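Local atomic coordinates of RAP1B (Serratia marcescens, PDB entry 4AX2), a protein that probably confers self-resistance in Serratia marcescens by neutralising a cognate amidase toxin delivered by the type VI secretion system. Residues A[35-46]-A[111-121]. Numbering follows the deposited sequence.
With EDO (1,2-ethanediol), chain F; EDO (1,2-ethanediol), chain G.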
loop_
_atom_site.group_PDB
_atom_site.type_symbol
_atom_site.label_atom_id
_atom_site.label_comp_id
_atom_site.label_asym_id
_atom_site.label_seq_id
_atom_site.Cartn_x
_atom_site.Cartn_y
_atom_site.Cartn_z
ATOM N N GLN A 35 -7.660 6.964 7.663
ATOM C CA GLN A 35 -7.067 5.870 6.899
ATOM C C GLN A 35 -7.467 5.865 5.430
ATOM O O GLN A 35 -6.642 5.583 4.568
ATOM C CB GLN A 35 -7.382 4.518 7.539
ATOM C CG GLN A 35 -6.635 3.358 6.894
ATOM C CD GLN A 35 -5.118 3.428 7.084
ATOM O OE1 GLN A 35 -4.635 3.671 8.185
ATOM N NE2 GLN A 35 -4.366 3.208 6.000
ATOM N N VAL A 36 -8.727 6.194 5.131
ATOM C CA VAL A 36 -9.171 6.270 3.736
ATOM C C VAL A 36 -8.363 7.280 2.944
ATOM O O VAL A 36 -8.029 7.034 1.786
ATOM C CB VAL A 36 -10.661 6.612 3.613
ATOM C CG1 VAL A 36 -11.088 6.614 2.141
ATOM C CG2 VAL A 36 -11.492 5.633 4.441
ATOM N N VAL A 37 -8.035 8.407 3.564
ATOM C CA VAL A 37 -7.203 9.414 2.933
ATOM C C VAL A 37 -5.842 8.805 2.580
ATOM O O VAL A 37 -5.303 9.078 1.510
ATOM C CB VAL A 37 -7.010 10.635 3.838
ATOM C CG1 VAL A 37 -6.011 11.596 3.208
ATOM C CG2 VAL A 37 -8.358 11.326 4.120
ATOM N N LYS A 38 -5.289 8.012 3.488
ATOM C CA LYS A 38 -3.974 7.358 3.229
ATOM C C LYS A 38 -4.060 6.368 2.072
ATOM O O LYS A 38 -3.142 6.282 1.277
ATOM C CB LYS A 38 -3.402 6.691 4.475
ATOM C CG LYS A 38 -3.168 7.664 5.619
ATOM C CD LYS A 38 -1.960 7.310 6.477
ATOM C CE LYS A 38 -2.104 5.986 7.233
ATOM N NZ LYS A 38 -0.836 5.541 7.927
ATOM N N GLU A 39 -5.180 5.641 1.968
ATOM C CA GLU A 39 -5.389 4.733 0.842
ATOM C C GLU A 39 -5.408 5.517 -0.464
ATOM O O GLU A 39 -4.857 5.065 -1.476
ATOM C CB GLU A 39 -6.702 3.958 0.953
ATOM C CG GLU A 39 -6.913 3.209 2.257
ATOM C CD GLU A 39 -5.846 2.174 2.540
ATOM O OE1 GLU A 39 -5.865 1.134 1.850
ATOM O OE2 GLU A 39 -5.064 2.371 3.489
ATOM N N LEU A 40 -6.068 6.677 -0.455
ATOM C CA LEU A 40 -6.105 7.518 -1.648
ATOM C C LEU A 40 -4.682 7.962 -2.004
ATOM O O LEU A 40 -4.252 7.857 -3.163
ATOM C CB LEU A 40 -7.001 8.747 -1.420
ATOM C CG LEU A 40 -7.140 9.761 -2.557
ATOM C CD1 LEU A 40 -8.441 10.540 -2.389
ATOM C CD2 LEU A 40 -5.957 10.729 -2.619
ATOM N N ALA A 41 -3.959 8.442 -0.995
ATOM C CA ALA A 41 -2.597 8.938 -1.201
ATOM C C ALA A 41 -1.662 7.861 -1.750
ATOM O O ALA A 41 -0.922 8.114 -2.693
ATOM C CB ALA A 41 -2.030 9.535 0.091
ATOM N N LEU A 42 -1.704 6.674 -1.161
ATOM C CA LEU A 42 -0.896 5.538 -1.639
ATOM C C LEU A 42 -1.247 5.187 -3.093
ATOM O O LEU A 42 -0.364 5.065 -3.947
ATOM C CB LEU A 42 -1.131 4.339 -0.709
ATOM C CG LEU A 42 -0.459 3.017 -1.113
ATOM C CD1 LEU A 42 1.041 3.188 -1.363
ATOM C CD2 LEU A 42 -0.708 1.959 -0.059
ATOM N N SER A 43 -2.540 5.029 -3.373
ATOM C CA SER A 43 -2.984 4.638 -4.708
ATOM C C SER A 43 -2.549 5.662 -5.755
ATOM O O SER A 43 -2.071 5.304 -6.823
ATOM C CB SER A 43 -4.514 4.454 -4.752
ATOM O OG SER A 43 -4.952 3.465 -3.838
ATOM N N ARG A 44 -2.707 6.939 -5.447
ATOM C CA ARG A 44 -2.285 7.983 -6.384
ATOM C C ARG A 44 -0.768 8.068 -6.537
ATOM O O ARG A 44 -0.271 8.283 -7.622
ATOM C CB ARG A 44 -2.878 9.337 -5.987
ATOM C CG ARG A 44 -2.578 10.417 -7.016
ATOM C CD ARG A 44 -3.326 11.693 -6.744
ATOM N NE ARG A 44 -4.768 11.523 -6.848
ATOM C CZ ARG A 44 -5.656 12.306 -6.245
ATOM N NH1 ARG A 44 -5.260 13.337 -5.487
ATOM N NH2 ARG A 44 -6.947 12.078 -6.428
ATOM N N CYS A 45 -0.023 7.843 -5.459
ATOM C CA CYS A 45 1.430 7.778 -5.551
ATOM C C CYS A 45 1.811 6.665 -6.532
ATOM O O CYS A 45 2.632 6.869 -7.434
ATOM C CB CYS A 45 2.035 7.527 -4.164
ATOM S SG CYS A 45 3.828 7.591 -4.087
ATOM N N LEU A 46 1.179 5.504 -6.379
ATOM C CA LEU A 46 1.456 4.367 -7.254
ATOM C C LEU A 46 1.108 4.692 -8.710
ATOM O O LEU A 46 1.863 4.347 -9.604
ATOM C CB LEU A 46 0.696 3.128 -6.779
ATOM C CG LEU A 46 1.148 2.585 -5.421
ATOM C CD1 LEU A 46 0.197 1.494 -4.898
ATOM C CD2 LEU A 46 2.571 2.052 -5.539
ATOM N N CYS A 111 6.543 5.292 -2.241
ATOM C CA CYS A 111 5.113 5.340 -1.955
ATOM C C CYS A 111 4.741 4.701 -0.597
ATOM O O CYS A 111 3.908 5.248 0.152
ATOM C CB CYS A 111 4.330 4.736 -3.137
ATOM S SG CYS A 111 4.463 5.737 -4.662
ATOM N N LEU A 112 5.381 3.580 -0.257
ATOM C CA LEU A 112 5.180 2.975 1.055
ATOM C C LEU A 112 5.688 3.908 2.175
ATOM O O LEU A 112 5.052 4.029 3.226
ATOM C CB LEU A 112 5.841 1.602 1.117
ATOM C CG LEU A 112 5.277 0.546 0.178
ATOM C CD1 LEU A 112 6.134 -0.715 0.303
ATOM C CD2 LEU A 112 3.818 0.237 0.538
ATOM N N ARG A 113 6.807 4.596 1.939
ATOM C CA ARG A 113 7.357 5.526 2.946
ATOM C C ARG A 113 6.363 6.653 3.187
ATOM O O ARG A 113 6.058 7.013 4.321
ATOM C CB ARG A 113 8.711 6.087 2.503
ATOM C CG ARG A 113 9.429 6.863 3.593
ATOM C CD ARG A 113 10.794 7.407 3.138
ATOM N NE ARG A 113 11.681 6.352 2.645
ATOM C CZ ARG A 113 11.997 6.128 1.366
ATOM N NH1 ARG A 113 11.539 6.894 0.401
ATOM N NH2 ARG A 113 12.789 5.098 1.050
ATOM N N LEU A 114 5.872 7.227 2.101
ATOM C CA LEU A 114 4.770 8.200 2.161
ATOM C C LEU A 114 3.608 7.682 2.991
ATOM O O LEU A 114 3.149 8.345 3.920
ATOM C CB LEU A 114 4.255 8.495 0.754
ATOM C CG LEU A 114 2.911 9.256 0.673
ATOM C CD1 LEU A 114 3.113 10.681 1.151
ATOM C CD2 LEU A 114 2.377 9.243 -0.741
ATOM N N TYR A 115 3.136 6.492 2.641
ATOM C CA TYR A 115 1.938 5.908 3.247
ATOM C C TYR A 115 2.064 5.785 4.759
ATOM O O TYR A 115 1.082 5.932 5.458
ATOM C CB TYR A 115 1.678 4.540 2.611
ATOM C CG TYR A 115 0.503 3.768 3.134
ATOM C CD1 TYR A 115 -0.802 4.196 2.914
ATOM C CD2 TYR A 115 0.695 2.564 3.796
ATOM C CE1 TYR A 115 -1.883 3.464 3.355
ATOM C CE2 TYR A 115 -0.372 1.824 4.244
ATOM C CZ TYR A 115 -1.667 2.283 4.025
ATOM O OH TYR A 115 -2.723 1.534 4.476
ATOM N N HIS A 116 3.258 5.460 5.247
ATOM C CA HIS A 116 3.508 5.341 6.699
ATOM C C HIS A 116 4.037 6.594 7.380
ATOM O O HIS A 116 4.326 6.575 8.589
ATOM C CB HIS A 116 4.466 4.175 6.948
ATOM C CG HIS A 116 3.924 2.834 6.489
ATOM N ND1 HIS A 116 2.883 2.228 7.092
ATOM C CD2 HIS A 116 4.315 1.994 5.439
ATOM C CE1 HIS A 116 2.618 1.053 6.462
ATOM N NE2 HIS A 116 3.501 0.915 5.459
ATOM N N SER A 117 4.195 7.691 6.639
ATOM C CA SER A 117 4.837 8.888 7.178
ATOM C C SER A 117 3.997 9.589 8.225
ATOM O O SER A 117 2.765 9.648 8.130
ATOM C CB SER A 117 5.229 9.888 6.065
ATOM O OG SER A 117 4.085 10.416 5.410
ATOM N N PRO A 118 4.671 10.157 9.239
ATOM C CA PRO A 118 3.958 11.004 10.182
ATOM C C PRO A 118 3.265 12.178 9.468
ATOM O O PRO A 118 2.202 12.604 9.879
ATOM C CB PRO A 118 5.068 11.532 11.115
ATOM C CG PRO A 118 6.266 10.682 10.875
ATOM C CD PRO A 118 6.093 9.952 9.585
ATOM N N GLU A 119 3.887 12.694 8.416
ATOM C CA GLU A 119 3.362 13.839 7.668
ATOM C C GLU A 119 1.997 13.525 7.037
ATOM O O GLU A 119 1.036 14.311 7.126
ATOM C CB GLU A 119 4.361 14.246 6.575
ATOM C CG GLU A 119 5.621 14.943 7.087
ATOM C CD GLU A 119 6.776 14.012 7.457
ATOM O OE1 GLU A 119 6.592 12.772 7.628
ATOM O OE2 GLU A 119 7.917 14.544 7.596
ATOM N N LEU A 120 1.909 12.365 6.391
ATOM C CA LEU A 120 0.639 11.936 5.822
ATOM C C LEU A 120 -0.349 11.634 6.951
ATOM O O LEU A 120 -1.531 11.954 6.829
ATOM C CB LEU A 120 0.800 10.728 4.886
ATOM C CG LEU A 120 -0.516 10.192 4.292
ATOM C CD1 LEU A 120 -1.247 11.264 3.458
ATOM C CD2 LEU A 120 -0.234 8.935 3.468
ATOM N N ASP A 121 0.115 11.026 8.045
ATOM C CA ASP A 121 -0.805 10.729 9.142
ATOM C C ASP A 121 -1.456 12.027 9.675
ATOM O O ASP A 121 -2.673 12.088 9.878
ATOM C CB ASP A 121 -0.139 9.961 10.273
ATOM C CG ASP A 121 -1.125 9.578 11.362
ATOM O OD1 ASP A 121 -2.083 8.821 11.094
ATOM O OD2 ASP A 121 -0.938 10.045 12.487
HETATM C C1 EDO F . 0.151 1.441 9.920
HETATM O O1 EDO F . 0.433 0.753 8.707
HETATM C C2 EDO F . 0.036 2.924 9.609
HETATM O O2 EDO F . 1.256 3.391 9.024
HETATM C C1 EDO G . 9.484 9.990 6.054
HETATM O O1 EDO G . 8.951 11.289 6.232
HETATM C C2 EDO G . 8.794 9.060 7.002
HETATM O O2 EDO G . 9.593 7.901 7.156
#
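The ring of Tyr115 lies across one side of helix 33-49, filling a hole formed by Gln35, Lys38, Glu39 and Leu42. Leu42 CD2 sits over the centre of one ring face, a CH-pi contact of 3.8 Å from the methyl carbon to the ring centroid, while Leu42 CB packs against Tyr115 CD1. With CG anti to the backbone N (chi1 178°), the tyrosine leans over to segment 35-46, and its hydroxyl donates to the syn lone pair of Glu39 OE2, 2.7 Å from Tyr115 OH. The same carboxylate oxygen also accepts Gln35 NE2, which approaches in its own amide plane and nearly along the C-O axis, so two bonds fix its place beside the ring edge. The other oxygen, Glu39 OE1, is hydrogen-bonded to His116 of the second subunit.

On the side of the ring away from Leu42 CD2, Lys38 CB touches Tyr115 CE1, and Lys38 CG and CD rest on the branched end of Leu120. Bends at chi2 and chi3 let Lys38 NZ hydrogen-bond to Tyr115 O (3.2 Å), in the carbonyl plane; a second lysine conformer makes this bond's permanence uncertain. Ala41 CB meets both methyls of Leu120 in helix 118-126, which Ser117 caps from the preceding position, Ser117 OG accepting from Leu120 N. Farther along, Leu114 CD2 packs 3.8 Å from Cys45 CB, with Ile86 and Tyr89 of helix 75-89 also against Leu114.

Segments 35-46 and 111-116 run antiparallel at 164°, their axes 9.2 Å apart at closest approach, and the Cys45-Cys111 disulfide (chi3 -83°) ties them covalently. Leu42 CD1 and Leu46 CD2 both reach Cys111 CB, at 4.0 Å each. Disulfide, apolar contacts and the hydrogen bonds of Tyr115 thus all join the segments, while Glu39, bonded through OE1 to the partner's His116, links this packing to the subunit interface.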